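Local atomic coordinates of adenylation domain (Streptomyces sp., PDB entry 5N9X), a protein that is an adenylation domain of the ANL superfamily with an AMP-binding enzyme fold, and holds ATP and threonine. Residues A356-P361 and V408-G413; D437-V442 and A451-H456; V466-A471 and L503-L508. One frame throughout, in Å; residues are numbered along the deposited sequence.

Contact 1 (A356-P361 and V408-G413); sequences AATGEP and VSRRAG
G359 and R410 join a type II beta turn, A357 to E360, to the end of strand 400-410, in the large mixed sheet of the AMP-binding fold. The turn lies in the loop that leads into strand 362-367, the antiparallel neighbour of 400-410, so the contact carries this pairing past its regular part. One direct backbone hydrogen bond crosses: G359 N gives to R410 O at 2.8 Å. A water makes the second link, donating to A357 O and E360 O and accepting from R410 N, joining both ends of the turn to the strand. Within the turn, E360 N returns to A357 O, and the E360 carboxylate takes A357 N on the anti side of OE1, tilted 32° from the carboxylate plane. Carbon contacts come next. P361 CA points its hydrogen at V408 O (3.2 Å), and S409 CB lies 3.6 Å from E360 O while S409 OG is hydrogen-bonded to Q419 NE2. T358 and R410 cross obliquely: T358 OG1 lies 3.7 Å from R410 NE, unbonded, and this NE is buried without a partner. T358 OG1 sits beside the backbone N (chi1 -72°), which leaves CG2 anti to that N and 3.2 Å from R410 O.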
ATOM      1  N   ALA A 356     -26.614   0.038  -7.358  1.00 30.04           N
ATOM      2  CA  ALA A 356     -26.684  -1.317  -7.907  1.00 38.51           C
ATOM      3  C   ALA A 356     -27.486  -2.275  -7.022  1.00 33.48           C
ATOM      4  O   ALA A 356     -27.484  -2.136  -5.804  1.00 40.01           O
ATOM      5  CB  ALA A 356     -25.272  -1.864  -8.122  1.00 39.44           C
ATOM      6  N   ALA A 357     -28.153  -3.255  -7.633  1.00 34.80           N
ATOM      7  CA  ALA A 357     -28.863  -4.289  -6.870  1.00 40.14           C
ATOM      8  C   ALA A 357     -27.891  -5.253  -6.169  1.00 39.16           C
ATOM      9  O   ALA A 357     -26.719  -5.323  -6.527  1.00 39.62           O
ATOM     10  CB  ALA A 357     -29.800  -5.064  -7.782  1.00 30.63           C
ATOM     11  N   THR A 358     -28.388  -5.995  -5.180  1.00 39.86           N
ATOM     12  CA  THR A 358     -27.609  -7.035  -4.491  1.00 34.55           C
ATOM     13  C   THR A 358     -27.105  -8.113  -5.464  1.00 44.72           C
ATOM     14  O   THR A 358     -27.852  -8.597  -6.322  1.00 41.71           O
ATOM     15  CB  THR A 358     -28.439  -7.696  -3.368  1.00 34.31           C
ATOM     16  OG1 THR A 358     -28.589  -6.766  -2.292  1.00 38.70           O
ATOM     17  CG2 THR A 358     -27.760  -8.945  -2.832  1.00 41.34           C
ATOM     18  N   GLY A 359     -25.831  -8.481  -5.342  1.00 36.08           N
ATOM     19  CA  GLY A 359     -25.232  -9.422  -6.269  1.00 25.14           C
ATOM     20  C   GLY A 359     -24.862  -8.764  -7.588  1.00 33.51           C
ATOM     21  O   GLY A 359     -24.239  -9.380  -8.458  1.00 35.46           O
ATOM     22  N   GLU A 360     -25.241  -7.506  -7.762  1.00 26.17           N
ATOM     23  CA  GLU A 360     -24.890  -6.811  -8.993  1.00 33.18           C
ATOM     24  C   GLU A 360     -23.591  -6.019  -8.832  1.00 24.89           C
ATOM     25  O   GLU A 360     -23.425  -5.277  -7.866  1.00 25.22           O
ATOM     26  CB  GLU A 360     -26.029  -5.889  -9.425  1.00 31.92           C
ATOM     27  CG  GLU A 360     -25.935  -5.421 -10.847  1.00 32.08           C
ATOM     28  CD  GLU A 360     -26.551  -4.055 -11.052  1.00 35.74           C
ATOM     29  OE1 GLU A 360     -27.507  -3.691 -10.322  1.00 40.43           O
ATOM     30  OE2 GLU A 360     -26.077  -3.351 -11.962  1.00 40.82           O
ATOM     31  N   PRO A 361     -22.658  -6.197  -9.772  1.00 24.58           N
ATOM     32  CA  PRO A 361     -21.376  -5.480  -9.796  1.00 34.21           C
ATOM     33  C   PRO A 361     -21.557  -4.004 -10.141  1.00 33.72           C
ATOM     34  O   PRO A 361     -22.393  -3.695 -10.980  1.00 35.75           O
ATOM     35  CB  PRO A 361     -20.583  -6.190 -10.906  1.00 29.47           C
ATOM     36  CG  PRO A 361     -21.265  -7.514 -11.091  1.00 28.51           C
ATOM     37  CD  PRO A 361     -22.716  -7.255 -10.794  1.00 31.74           C
ATOM     38  N   VAL A 408     -17.228  -3.828  -7.416  1.00 27.38           N
ATOM     39  CA  VAL A 408     -17.634  -4.703  -6.316  1.00 25.12           C
ATOM     40  C   VAL A 408     -19.133  -5.057  -6.381  1.00 32.03           C
ATOM     41  O   VAL A 408     -19.900  -4.432  -7.130  1.00 24.11           O
ATOM     42  CB  VAL A 408     -17.359  -4.060  -4.930  1.00 19.59           C
ATOM     43  CG1 VAL A 408     -15.934  -3.584  -4.825  1.00 21.85           C
ATOM     44  CG2 VAL A 408     -18.308  -2.907  -4.679  1.00 18.84           C
ATOM     45  N   SER A 409     -19.540  -6.052  -5.585  1.00 28.98           N
ATOM     46  CA  SER A 409     -20.963  -6.367  -5.379  1.00 30.80           C
ATOM     47  C   SER A 409     -21.282  -6.489  -3.899  1.00 27.36           C
ATOM     48  O   SER A 409     -20.430  -6.888  -3.107  1.00 32.97           O
ATOM     49  CB  SER A 409     -21.370  -7.667  -6.089  1.00 25.98           C
ATOM     50  OG  SER A 409     -20.335  -8.624  -6.044  1.00 29.45           O
ATOM     51  N   ARG A 410     -22.499  -6.117  -3.524  1.00 32.02           N
ATOM     52  CA  ARG A 410     -22.983  -6.398  -2.183  1.00 39.64           C
ATOM     53  C   ARG A 410     -23.666  -7.766  -2.196  1.00 41.84           C
ATOM     54  O   ARG A 410     -24.725  -7.913  -2.820  1.00 43.19           O
ATOM     55  CB  ARG A 410     -23.958  -5.324  -1.702  1.00 39.20           C
ATOM     56  CG  ARG A 410     -24.634  -5.695  -0.398  1.00 44.72           C
ATOM     57  CD  ARG A 410     -25.946  -4.960  -0.161  1.00 49.04           C
ATOM     58  NE  ARG A 410     -26.794  -5.761   0.725  1.00 67.23           N
ATOM     59  CZ  ARG A 410     -27.361  -5.326   1.848  1.00 76.55           C
ATOM     60  NH1 ARG A 410     -27.200  -4.068   2.247  1.00 71.18           N
ATOM     61  NH2 ARG A 410     -28.101  -6.157   2.573  1.00 74.09           N
ATOM     62  N   ARG A 411     -23.048  -8.756  -1.542  1.00 37.42           N
ATOM     63  CA  ARG A 411     -23.606 -10.107  -1.409  1.00 41.36           C
ATOM     64  C   ARG A 411     -24.664 -10.075  -0.314  1.00 39.30           C
ATOM     65  O   ARG A 411     -24.626  -9.198   0.552  1.00 33.77           O
ATOM     66  CB  ARG A 411     -22.514 -11.152  -1.065  1.00 36.99           C
ATOM     67  CG  ARG A 411     -22.279 -11.387   0.461  1.00 37.70           C
ATOM     68  CD  ARG A 411     -20.979 -12.149   0.809  1.00 32.78           C
ATOM     69  NE  ARG A 411     -20.621 -13.148  -0.200  1.00 47.76           N
ATOM     70  CZ  ARG A 411     -19.673 -14.076  -0.067  1.00 43.83           C
ATOM     71  NH1 ARG A 411     -18.971 -14.169   1.057  1.00 31.62           N
ATOM     72  NH2 ARG A 411     -19.440 -14.925  -1.071  1.00 41.11           N
ATOM     73  N   ALA A 412     -25.599 -11.021  -0.356  1.00 45.54           N
ATOM     74  CA  ALA A 412     -26.565 -11.196   0.730  1.00 41.64           C
ATOM     75  C   ALA A 412     -25.814 -11.341   2.037  1.00 43.32           C
ATOM     76  O   ALA A 412     -24.907 -12.167   2.144  1.00 46.86           O
ATOM     77  CB  ALA A 412     -27.449 -12.407   0.491  1.00 40.08           C
ATOM     78  N   GLY A 413     -26.183 -10.533   3.025  1.00 37.51           N
ATOM     79  CA  GLY A 413     -25.464 -10.515   4.278  1.00 37.82           C
ATOM     80  C   GLY A 413     -24.752  -9.192   4.444  1.00 47.80           C
ATOM     81  O   GLY A 413     -24.302  -8.852   5.543  1.00 54.82           O
TER
HETATM   82  O   HOH W   1     -24.197  -4.828  -5.280  1.00 23.00           O

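Contact 2 (D437-V442 and A451-H456); sequences DVEAAV and AVVWVH
E439 reaches from helix 435-443 to the backbone of strand 450-457, where V453 N donates to its OE2 at 3.1 Å. The helix packs on the three-stranded sheet of the C-terminal domain and runs roughly antiparallel to this strand; the axes of the two segments approach to 7.4 Å, their directions 143° apart. The bond is nearly straight, 173° at the hydrogen, and meets OE2 on its anti side, 22° out of the carboxylate plane. The chain, extended beyond CG, puts OE2 at V453 N. The same OE2 forms a salt bridge with R518 of helix 518-528.

The aliphatic part of E439 is used as well. Its CG lies 3.4 Å from A451 O and 3.6 Å from V453 CG2, so the methylene touches both a carbonyl and a methyl group.

Apolar contacts flank the glutamate. V438 and V453 cross at about a right angle, V438 CB coming to 3.9 Å from V453 CG1. V442, one turn further along the helix, sets CG1 against A451 CB at 3.7 Å; this methyl stands anti to the backbone N. Behind them V438 rests on L493 and P499, V442 on L485 and V489, and V453 on L465 and C467, which continues the layer over helix 482-492 and strand 463-470.

The chemistry is that of a buried acid held by a main-chain N-H and an arginine on one oxygen. Both partners should stabilise the negative charge of E439, and the ion pair links helix 435-443 and strand 450-457 to helix 518-528, R518 also reaching V453 O in a weak hydrogen bond.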
ATOM      1  N   ASP A 437      -9.523 -11.944 -15.270  1.00 22.31           N
ATOM      2  CA  ASP A 437      -9.946 -13.351 -15.427  1.00 21.65           C
ATOM      3  C   ASP A 437      -8.996 -14.190 -16.281  1.00 23.11           C
ATOM      4  O   ASP A 437      -8.776 -15.379 -16.006  1.00 28.07           O
ATOM      5  CB  ASP A 437     -11.334 -13.437 -16.057  1.00 24.14           C
ATOM      6  CG  ASP A 437     -12.436 -12.954 -15.134  1.00 31.86           C
ATOM      7  OD1 ASP A 437     -12.141 -12.464 -14.015  1.00 34.24           O
ATOM      8  OD2 ASP A 437     -13.613 -13.039 -15.561  1.00 41.94           O
ATOM      9  N   VAL A 438      -8.455 -13.586 -17.334  1.00 22.76           N
ATOM     10  CA  VAL A 438      -7.464 -14.266 -18.171  1.00 26.08           C
ATOM     11  C   VAL A 438      -6.242 -14.589 -17.341  1.00 26.32           C
ATOM     12  O   VAL A 438      -5.649 -15.673 -17.442  1.00 27.07           O
ATOM     13  CB  VAL A 438      -7.014 -13.409 -19.359  1.00 18.70           C
ATOM     14  CG1 VAL A 438      -6.373 -14.286 -20.410  1.00 16.63           C
ATOM     15  CG2 VAL A 438      -8.189 -12.614 -19.906  1.00 22.56           C
ATOM     16  N   GLU A 439      -5.878 -13.606 -16.528  1.00 18.15           N
ATOM     17  CA  GLU A 439      -4.701 -13.677 -15.696  1.00 26.02           C
ATOM     18  C   GLU A 439      -4.853 -14.878 -14.773  1.00 21.18           C
ATOM     19  O   GLU A 439      -3.969 -15.725 -14.706  1.00 25.92           O
ATOM     20  CB  GLU A 439      -4.531 -12.374 -14.896  1.00 21.11           C
ATOM     21  CG  GLU A 439      -3.578 -11.338 -15.481  1.00 19.85           C
ATOM     22  CD  GLU A 439      -3.849  -9.921 -14.932  1.00 31.73           C
ATOM     23  OE1 GLU A 439      -4.173  -9.782 -13.721  1.00 24.58           O
ATOM     24  OE2 GLU A 439      -3.742  -8.946 -15.716  1.00 23.92           O
ATOM     25  N   ALA A 440      -5.981 -14.949 -14.074  1.00 17.94           N
ATOM     26  CA  ALA A 440      -6.236 -16.052 -13.154  1.00 25.68           C
ATOM     27  C   ALA A 440      -6.237 -17.378 -13.895  1.00 22.11           C
ATOM     28  O   ALA A 440      -5.705 -18.363 -13.391  1.00 27.53           O
ATOM     29  CB  ALA A 440      -7.556 -15.857 -12.420  1.00 19.94           C
ATOM     30  N   ALA A 441      -6.818 -17.399 -15.092  1.00 18.30           N
ATOM     31  CA  ALA A 441      -6.828 -18.621 -15.890  1.00 24.05           C
ATOM     32  C   ALA A 441      -5.404 -19.066 -16.241  1.00 25.19           C
ATOM     33  O   ALA A 441      -5.112 -20.264 -16.251  1.00 23.58           O
ATOM     34  CB  ALA A 441      -7.659 -18.437 -17.157  1.00 14.82           C
ATOM     35  N   VAL A 442      -4.523 -18.120 -16.549  1.00 20.02           N
ATOM     36  CA  VAL A 442      -3.141 -18.473 -16.803  1.00 20.69           C
ATOM     37  C   VAL A 442      -2.497 -18.972 -15.503  1.00 27.13           C
ATOM     38  O   VAL A 442      -1.823 -19.999 -15.495  1.00 28.78           O
ATOM     39  CB  VAL A 442      -2.350 -17.280 -17.402  1.00 34.09           C
ATOM     40  CG1 VAL A 442      -0.849 -17.558 -17.381  1.00 24.66           C
ATOM     41  CG2 VAL A 442      -2.812 -16.997 -18.842  1.00 16.83           C
ATOM     42  N   ALA A 451       0.996 -13.858 -13.513  1.00 29.30           N
ATOM     43  CA  ALA A 451       0.706 -13.459 -14.888  1.00 28.21           C
ATOM     44  C   ALA A 451       0.197 -12.014 -14.999  1.00 21.24           C
ATOM     45  O   ALA A 451      -0.511 -11.533 -14.128  1.00 21.52           O
ATOM     46  CB  ALA A 451      -0.312 -14.419 -15.494  1.00 27.99           C
ATOM     47  N   VAL A 452       0.560 -11.338 -16.087  1.00 25.64           N
ATOM     48  CA  VAL A 452       0.004 -10.031 -16.440  1.00 17.47           C
ATOM     49  C   VAL A 452      -0.553 -10.109 -17.857  1.00 17.41           C
ATOM     50  O   VAL A 452       0.181 -10.441 -18.793  1.00 18.84           O
ATOM     51  CB  VAL A 452       1.062  -8.920 -16.363  1.00 22.87           C
ATOM     52  CG1 VAL A 452       0.513  -7.582 -16.882  1.00 19.00           C
ATOM     53  CG2 VAL A 452       1.584  -8.791 -14.956  1.00 21.78           C
ATOM     54  N   VAL A 453      -1.842  -9.830 -18.017  1.00 16.07           N
ATOM     55  CA  VAL A 453      -2.467  -9.929 -19.326  1.00 17.43           C
ATOM     56  C   VAL A 453      -2.974  -8.557 -19.736  1.00 17.08           C
ATOM     57  O   VAL A 453      -3.660  -7.898 -18.952  1.00 17.46           O
ATOM     58  CB  VAL A 453      -3.644 -10.938 -19.341  1.00 20.26           C
ATOM     59  CG1 VAL A 453      -4.307 -10.966 -20.717  1.00 18.95           C
ATOM     60  CG2 VAL A 453      -3.182 -12.327 -18.941  1.00 21.64           C
ATOM     61  N   TRP A 454      -2.634  -8.110 -20.942  1.00 14.04           N
ATOM     62  CA  TRP A 454      -3.151  -6.820 -21.413  1.00 27.60           C
ATOM     63  C   TRP A 454      -3.400  -6.767 -22.924  1.00 18.31           C
ATOM     64  O   TRP A 454      -2.990  -7.652 -23.666  1.00 17.63           O
ATOM     65  CB  TRP A 454      -2.204  -5.680 -20.996  1.00 13.87           C
ATOM     66  CG  TRP A 454      -0.927  -5.594 -21.755  1.00 16.75           C
ATOM     67  CD1 TRP A 454      -0.590  -4.670 -22.711  1.00 19.33           C
ATOM     68  CD2 TRP A 454       0.207  -6.448 -21.608  1.00 15.53           C
ATOM     69  NE1 TRP A 454       0.688  -4.901 -23.164  1.00 12.92           N
ATOM     70  CE2 TRP A 454       1.199  -5.987 -22.508  1.00 13.39           C
ATOM     71  CE3 TRP A 454       0.478  -7.571 -20.813  1.00 14.57           C
ATOM     72  CZ2 TRP A 454       2.443  -6.603 -22.624  1.00 16.87           C
ATOM     73  CZ3 TRP A 454       1.707  -8.189 -20.929  1.00 14.31           C
ATOM     74  CH2 TRP A 454       2.679  -7.707 -21.832  1.00 21.40           C
ATOM     75  N   VAL A 455      -4.112  -5.739 -23.362  1.00 15.08           N
ATOM     76  CA  VAL A 455      -4.215  -5.455 -24.784  1.00 26.76           C
ATOM     77  C   VAL A 455      -2.977  -4.666 -25.208  1.00 19.55           C
ATOM     78  O   VAL A 455      -2.650  -3.648 -24.632  1.00 20.92           O
ATOM     79  CB  VAL A 455      -5.510  -4.687 -25.131  1.00 23.77           C
ATOM     80  CG1 VAL A 455      -5.587  -4.417 -26.643  1.00 18.55           C
ATOM     81  CG2 VAL A 455      -6.724  -5.500 -24.690  1.00 12.93           C
ATOM     82  N   HIS A 456      -2.254  -5.171 -26.190  1.00 19.79           N
ATOM     83  CA  HIS A 456      -1.057  -4.468 -26.644  1.00 27.70           C
ATOM     84  C   HIS A 456      -1.241  -3.893 -28.035  1.00 29.31           C
ATOM     85  O   HIS A 456      -1.688  -4.595 -28.941  1.00 32.83           O
ATOM     86  CB  HIS A 456       0.142  -5.411 -26.629  1.00 21.54           C
ATOM     87  CG  HIS A 456       1.455  -4.719 -26.759  1.00 23.64           C
ATOM     88  ND1 HIS A 456       2.075  -4.097 -25.694  1.00 18.92           N
ATOM     89  CD2 HIS A 456       2.286  -4.582 -27.815  1.00 26.27           C
ATOM     90  CE1 HIS A 456       3.228  -3.599 -26.095  1.00 18.40           C
ATOM     91  NE2 HIS A 456       3.381  -3.879 -27.376  1.00 34.99           N
TER

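Contact 3 (V466-A471 and L503-L508)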
ATOM      1  N   VAL A 466      -2.166 -10.028 -24.974  1.00 22.28           N
ATOM      2  CA  VAL A 466      -0.803 -10.470 -24.715  1.00 24.66           C
ATOM      3  C   VAL A 466      -0.678 -10.871 -23.241  1.00 19.67           C
ATOM      4  O   VAL A 466      -1.438 -10.396 -22.399  1.00 18.70           O
ATOM      5  CB  VAL A 466       0.199  -9.351 -25.118  1.00 24.32           C
ATOM      6  CG1 VAL A 466       1.565  -9.571 -24.543  1.00 27.70           C
ATOM      7  CG2 VAL A 466       0.282  -9.272 -26.621  1.00 22.33           C
ATOM      8  N   CYS A 467       0.236 -11.792 -22.952  1.00 17.10           N
ATOM      9  CA  CYS A 467       0.487 -12.222 -21.584  1.00 18.16           C
ATOM     10  C   CYS A 467       1.968 -12.302 -21.267  1.00 18.43           C
ATOM     11  O   CYS A 467       2.746 -12.878 -22.028  1.00 18.30           O
ATOM     12  CB  CYS A 467      -0.153 -13.584 -21.312  1.00 13.98           C
ATOM     13  SG  CYS A 467       0.334 -14.302 -19.717  1.00 19.05           S
ATOM     14  N   ALA A 468       2.354 -11.728 -20.133  1.00 15.18           N
ATOM     15  CA  ALA A 468       3.639 -12.075 -19.537  1.00 16.53           C
ATOM     16  C   ALA A 468       3.376 -12.916 -18.271  1.00 21.33           C
ATOM     17  O   ALA A 468       2.374 -12.730 -17.562  1.00 16.88           O
ATOM     18  CB  ALA A 468       4.453 -10.839 -19.217  1.00 12.90           C
ATOM     19  N   TYR A 469       4.265 -13.855 -17.998  1.00 20.23           N
ATOM     20  CA  TYR A 469       4.076 -14.739 -16.861  1.00 27.77           C
ATOM     21  C   TYR A 469       5.423 -15.237 -16.324  1.00 22.91           C
ATOM     22  O   TYR A 469       6.424 -15.247 -17.038  1.00 19.16           O
ATOM     23  CB  TYR A 469       3.193 -15.937 -17.249  1.00 21.44           C
ATOM     24  CG  TYR A 469       3.913 -16.877 -18.192  1.00 25.72           C
ATOM     25  CD1 TYR A 469       4.100 -16.541 -19.526  1.00 17.73           C
ATOM     26  CD2 TYR A 469       4.441 -18.077 -17.738  1.00 17.81           C
ATOM     27  CE1 TYR A 469       4.764 -17.376 -20.383  1.00 18.06           C
ATOM     28  CE2 TYR A 469       5.113 -18.922 -18.587  1.00 19.68           C
ATOM     29  CZ  TYR A 469       5.267 -18.571 -19.908  1.00 27.62           C
ATOM     30  OH  TYR A 469       5.935 -19.419 -20.759  1.00 29.72           O
ATOM     31  N   THR A 470       5.418 -15.691 -15.077  1.00 21.45           N
ATOM     32  CA  THR A 470       6.630 -16.175 -14.428  1.00 26.04           C
ATOM     33  C   THR A 470       6.456 -17.605 -13.937  1.00 25.22           C
ATOM     34  O   THR A 470       5.332 -18.049 -13.703  1.00 35.97           O
ATOM     35  CB  THR A 470       7.022 -15.272 -13.240  1.00 31.56           C
ATOM     36  OG1 THR A 470       5.867 -15.025 -12.434  1.00 33.01           O
ATOM     37  CG2 THR A 470       7.549 -13.927 -13.751  1.00 26.96           C
ATOM     38  N   ALA A 471       7.564 -18.322 -13.783  1.00 28.72           N
ATOM     39  CA  ALA A 471       7.544 -19.689 -13.259  1.00 33.86           C
ATOM     40  C   ALA A 471       8.008 -19.724 -11.804  1.00 39.18           C
ATOM     41  O   ALA A 471       7.878 -20.738 -11.113  1.00 50.73           O
ATOM     42  CB  ALA A 471       8.412 -20.598 -14.118  1.00 33.68           C
ATOM     43  N   LEU A 503       4.873 -14.151 -23.117  1.00 19.00           N
ATOM     44  CA  LEU A 503       6.273 -13.845 -22.833  1.00 16.75           C
ATOM     45  C   LEU A 503       6.649 -14.377 -21.451  1.00 16.84           C
ATOM     46  O   LEU A 503       6.091 -13.961 -20.433  1.00 19.06           O
ATOM     47  CB  LEU A 503       6.526 -12.333 -22.928  1.00 16.42           C
ATOM     48  CG  LEU A 503       7.851 -11.743 -22.423  1.00 22.40           C
ATOM     49  CD1 LEU A 503       9.020 -12.058 -23.338  1.00 16.14           C
ATOM     50  CD2 LEU A 503       7.744 -10.229 -22.242  1.00 25.16           C
ATOM     51  N   ALA A 504       7.598 -15.300 -21.417  1.00 21.14           N
ATOM     52  CA  ALA A 504       8.097 -15.823 -20.145  1.00 27.72           C
ATOM     53  C   ALA A 504       9.177 -14.910 -19.562  1.00 25.54           C
ATOM     54  O   ALA A 504      10.184 -14.634 -20.211  1.00 30.80           O
ATOM     55  CB  ALA A 504       8.632 -17.244 -20.319  1.00 17.50           C
ATOM     56  N   LEU A 505       8.955 -14.444 -18.337  1.00 31.36           N
ATOM     57  CA  LEU A 505       9.913 -13.585 -17.637  1.00 33.32           C
ATOM     58  C   LEU A 505      10.454 -14.287 -16.384  1.00 38.18           C
ATOM     59  O   LEU A 505       9.736 -15.093 -15.771  1.00 38.21           O
ATOM     60  CB  LEU A 505       9.246 -12.254 -17.268  1.00 30.03           C
ATOM     61  CG  LEU A 505       8.936 -11.292 -18.425  1.00 28.96           C
ATOM     62  CD1 LEU A 505       8.132 -10.089 -17.946  1.00 25.94           C
ATOM     63  CD2 LEU A 505      10.217 -10.839 -19.113  1.00 21.83           C
ATOM     64  N   PRO A 506      11.719 -14.004 -16.006  1.00 29.78           N
ATOM     65  CA  PRO A 506      12.282 -14.571 -14.765  1.00 35.56           C
ATOM     66  C   PRO A 506      11.559 -14.040 -13.520  1.00 32.88           C
ATOM     67  O   PRO A 506      11.321 -14.772 -12.555  1.00 24.62           O
ATOM     68  CB  PRO A 506      13.752 -14.116 -14.794  1.00 36.95           C
ATOM     69  CG  PRO A 506      14.047 -13.851 -16.233  1.00 35.38           C
ATOM     70  CD  PRO A 506      12.748 -13.333 -16.821  1.00 31.04           C
ATOM     71  N   GLU A 507      11.223 -12.753 -13.562  1.00 33.49           N
ATOM     72  CA  GLU A 507      10.393 -12.095 -12.551  1.00 30.25           C
ATOM     73  C   GLU A 507       9.571 -11.025 -13.263  1.00 27.56           C
ATOM     74  O   GLU A 507       9.981 -10.539 -14.308  1.00 25.62           O
ATOM     75  CB  GLU A 507      11.234 -11.436 -11.434  1.00 39.39           C
ATOM     76  CG  GLU A 507      12.684 -11.919 -11.278  1.00 37.77           C
ATOM     77  CD  GLU A 507      13.507 -11.010 -10.353  1.00 49.39           C
ATOM     78  OE1 GLU A 507      13.032  -9.893 -10.050  1.00 50.71           O
ATOM     79  OE2 GLU A 507      14.627 -11.405  -9.937  1.00 50.07           O
ATOM     80  N   LEU A 508       8.429 -10.643 -12.704  1.00 28.76           N
ATOM     81  CA  LEU A 508       7.710  -9.490 -13.220  1.00 22.89           C
ATOM     82  C   LEU A 508       8.358  -8.240 -12.625  1.00 33.16           C
ATOM     83  O   LEU A 508       8.796  -8.264 -11.472  1.00 32.36           O
ATOM     84  CB  LEU A 508       6.225  -9.557 -12.860  1.00 23.98           C
ATOM     85  CG  LEU A 508       5.390 -10.650 -13.533  1.00 24.34           C
ATOM     86  CD1 LEU A 508       3.943 -10.597 -13.089  1.00 23.51           C
ATOM     87  CD2 LEU A 508       5.493 -10.600 -15.053  1.00 21.88           C
TER
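The Y469 ring lies over A504, whose CA sits above one face, 4.1 Å from the ring centroid and 28° off the normal, a CH-pi contact. A504 CB lies against the hydroxyl end, 3.6 Å from Y469 CZ, while L503 O approaches CD1 obliquely at 3.4 Å. A chi1 of 70° places CG between the backbone N and carbonyl carbon of Y469, and so folds the ring back across the neighbouring strand; its OH is hydrogen-bonded to P480 O.

The two strands are parallel neighbours, 463-470 in the middle of the C-terminal three-stranded sheet and 501-505 at its edge, joined through helix 482-492 in a beta-alpha-beta crossover. L503 N gives to C467 O (2.7 Å), Y469 N to L503 O, and L505 N to Y469 O. L503 thus uses both its N-H and its C=O on the residues flanking A468.

On the sheet face opposite the tyrosine, A468 CB meets L505 CD1 at 4.0 Å and has L508 CD2 a little farther off. T470 CG2 is set 3.2 Å from L505 O and 3.9 Å from L508 CG, inside the bend made by P506 and E507. V521 of helix 518-528 also packs on A468.

Chemically, backbone bonds set the register, and apolar contacts reinforce the pairing on both faces: an aromatic ring over A504 on one, small and branched aliphatic groups on the other.

In the fold
Followed from the N terminus, the contacts come in series, and none nests in or crosses another. Contact 1 closes first, returning strand 400-410 to the loop before strand 362-367 in the large mixed sheet. Contact 2 then closes a short connection, eight residues between its segments, from helix 435-443 to strand 450-457. Contact 3 closes a longer one, across helix 482-492, to bring strand 501-505 beside strand 463-470. Contacts 2 and 3 share one sheet: V452 N and A468 O, 2.7 Å apart, and W454 O with V466 N probably bond across it, and V452 packs on L508. Contact 1 stands apart, its centre about 25 Å from that of contact 2.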